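Local coordinates for racemase, putative (Roseobacter denitrificans, PDB 3TCS), which binds magnesium and D-alanine in a TIM-barrel active site of the mandelate racemase type and is probably a racemase-like or hydro-lyase enzyme, at residues F166-G171 against E186-T191. Numbering follows the deposited sequence.
With DAL (D-alanine), chain L.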
loop_
_atom_site.group_PDB
_atom_site.type_symbol
_atom_site.label_atom_id
_atom_site.label_comp_id
_atom_site.label_asym_id
_atom_site.label_seq_id
_atom_site.Cartn_x
_atom_site.Cartn_y
_atom_site.Cartn_z
ATOM N N PHE B 166 -14.158 13.477 25.034
ATOM C CA PHE B 166 -14.030 14.337 23.861
ATOM C C PHE B 166 -12.619 14.335 23.291
ATOM O O PHE B 166 -11.647 14.355 24.042
ATOM C CB PHE B 166 -14.381 15.779 24.253
ATOM C CG PHE B 166 -15.714 15.917 24.915
ATOM C CD1 PHE B 166 -16.836 16.262 24.174
ATOM C CD2 PHE B 166 -15.866 15.617 26.268
ATOM C CE1 PHE B 166 -18.100 16.299 24.769
ATOM C CE2 PHE B 166 -17.122 15.649 26.872
ATOM C CZ PHE B 166 -18.241 15.990 26.118
ATOM N N LYS B 167 -12.510 14.330 21.966
ATOM C CA LYS B 167 -11.205 14.373 21.316
ATOM C C LYS B 167 -11.106 15.571 20.369
ATOM O O LYS B 167 -12.011 15.826 19.573
ATOM C CB LYS B 167 -10.925 13.081 20.534
ATOM C CG LYS B 167 -9.480 13.016 20.007
ATOM C CD LYS B 167 -9.088 11.626 19.494
ATOM C CE LYS B 167 -9.606 11.351 18.086
ATOM N NZ LYS B 167 -9.235 9.962 17.644
ATOM N N VAL B 168 -10.005 16.308 20.467
ATOM C CA VAL B 168 -9.779 17.464 19.613
ATOM C C VAL B 168 -8.450 17.270 18.889
ATOM O O VAL B 168 -7.802 16.235 19.054
ATOM C CB VAL B 168 -9.757 18.785 20.431
ATOM C CG1 VAL B 168 -11.107 18.994 21.099
ATOM C CG2 VAL B 168 -8.641 18.752 21.466
ATOM N N ARG B 169 -8.042 18.259 18.101
ATOM C CA ARG B 169 -6.809 18.155 17.322
ATOM C C ARG B 169 -5.671 19.048 17.791
ATOM O O ARG B 169 -5.892 20.179 18.228
ATOM C CB ARG B 169 -7.097 18.484 15.852
ATOM C CG ARG B 169 -8.258 17.703 15.252
ATOM C CD ARG B 169 -7.887 16.250 14.998
ATOM N NE ARG B 169 -9.054 15.374 15.085
ATOM C CZ ARG B 169 -9.044 14.079 14.785
ATOM N NH1 ARG B 169 -7.930 13.499 14.363
ATOM N NH2 ARG B 169 -10.143 13.358 14.937
ATOM N N ALA B 170 -4.453 18.528 17.665
ATOM C CA ALA B 170 -3.237 19.246 18.031
ATOM C C ALA B 170 -2.397 19.386 16.765
ATOM O O ALA B 170 -2.536 18.592 15.834
ATOM C CB ALA B 170 -2.452 18.464 19.093
ATOM N N GLY B 171 -1.536 20.399 16.736
ATOM C CA GLY B 171 -0.674 20.630 15.590
ATOM C C GLY B 171 -1.388 20.731 14.258
ATOM O O GLY B 171 -2.589 21.001 14.197
ATOM N N GLU B 186 -1.258 25.126 22.334
ATOM C CA GLU B 186 -1.058 25.622 23.688
ATOM C C GLU B 186 -2.368 26.155 24.269
ATOM O O GLU B 186 -2.618 26.041 25.467
ATOM C CB GLU B 186 -0.009 26.743 23.707
ATOM C CG GLU B 186 1.440 26.283 23.600
ATOM C CD GLU B 186 1.867 25.935 22.186
ATOM O OE1 GLU B 186 1.061 26.097 21.243
ATOM O OE2 GLU B 186 3.028 25.503 22.019
ATOM N N GLU B 187 -3.206 26.736 23.417
ATOM C CA GLU B 187 -4.478 27.286 23.871
ATOM C C GLU B 187 -5.591 26.250 24.007
ATOM O O GLU B 187 -6.343 26.263 24.979
ATOM C CB GLU B 187 -4.950 28.396 22.923
ATOM C CG GLU B 187 -6.392 28.827 23.168
ATOM C CD GLU B 187 -6.847 29.939 22.243
ATOM O OE1 GLU B 187 -6.336 30.027 21.106
ATOM O OE2 GLU B 187 -7.735 30.716 22.646
ATOM N N ILE B 188 -5.687 25.344 23.041
ATOM C CA ILE B 188 -6.757 24.358 23.062
ATOM C C ILE B 188 -6.725 23.398 24.252
ATOM O O ILE B 188 -7.777 22.987 24.742
ATOM C CB ILE B 188 -6.790 23.560 21.722
ATOM C CG1 ILE B 188 -8.189 22.991 21.489
ATOM C CG2 ILE B 188 -5.750 22.452 21.738
ATOM C CD1 ILE B 188 -8.388 22.412 20.090
ATOM N N ILE B 189 -5.534 23.058 24.737
ATOM C CA ILE B 189 -5.431 22.127 25.856
ATOM C C ILE B 189 -6.111 22.645 27.126
ATOM O O ILE B 189 -7.025 22.004 27.640
ATOM C CB ILE B 189 -3.953 21.750 26.115
ATOM C CG1 ILE B 189 -3.424 20.970 24.903
ATOM C CG2 ILE B 189 -3.828 20.929 27.388
ATOM C CD1 ILE B 189 -1.963 20.584 24.995
ATOM N N PRO B 190 -5.683 23.807 27.653
ATOM C CA PRO B 190 -6.348 24.303 28.861
ATOM C C PRO B 190 -7.802 24.701 28.600
ATOM O O PRO B 190 -8.649 24.556 29.475
ATOM C CB PRO B 190 -5.485 25.499 29.276
ATOM C CG PRO B 190 -4.878 25.962 27.983
ATOM C CD PRO B 190 -4.531 24.657 27.302
ATOM N N THR B 191 -8.087 25.195 27.397
ATOM C CA THR B 191 -9.450 25.605 27.054
ATOM C C THR B 191 -10.444 24.456 27.171
ATOM O O THR B 191 -11.545 24.631 27.691
ATOM C CB THR B 191 -9.529 26.191 25.618
ATOM O OG1 THR B 191 -8.804 27.425 25.564
ATOM C CG2 THR B 191 -10.978 26.459 25.223
HETATM N N DAL L . -8.768 9.332 14.942
HETATM C CA DAL L . -8.997 10.557 14.155
HETATM C CB DAL L . -10.417 10.582 13.606
HETATM C C DAL L . -8.035 10.611 13.017
HETATM O O DAL L . -6.865 10.621 13.225
#
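Ile188 places CG1 opposite its own backbone nitrogen (chi1 -156°) and stays extended beyond it, which carries CD1 out from the helix to Val168 on the strand, and the two side chains meet tip to tip. CD1 lies 3.9 Å from Val168 CB and also 3.8 Å from the backbone O of Arg169, an oxygen that accepts a hydrogen bond from Arg184 NH1. Between Val168 and Ile188 the contact is apolar and belongs to a beta-alpha-beta unit of the barrel, in which helix 184-196 packs on the outside of strand 165-169; Leu154 of helix 147-161 also touches Val168. On the other face of the strand, Lys167 and Arg169 enter the D-alanine pocket. Lys167 NZ comes within 2.8 Å of the ligand N and forms salt bridges with Glu231 and Glu333. A bend at chi2 (-73°) turns the Arg169 chain so that its guanidinium meets the ligand edge-on, unusually closely, so the detail of the ligand's placement is doubtful, while NE bonds to Ser140 O. A leucine in place of Arg169 would probably leave Ser140 O without this donor. The strand is thus apolar toward the helix, while Lys167 and Arg169 present nitrogens to the ligand pocket.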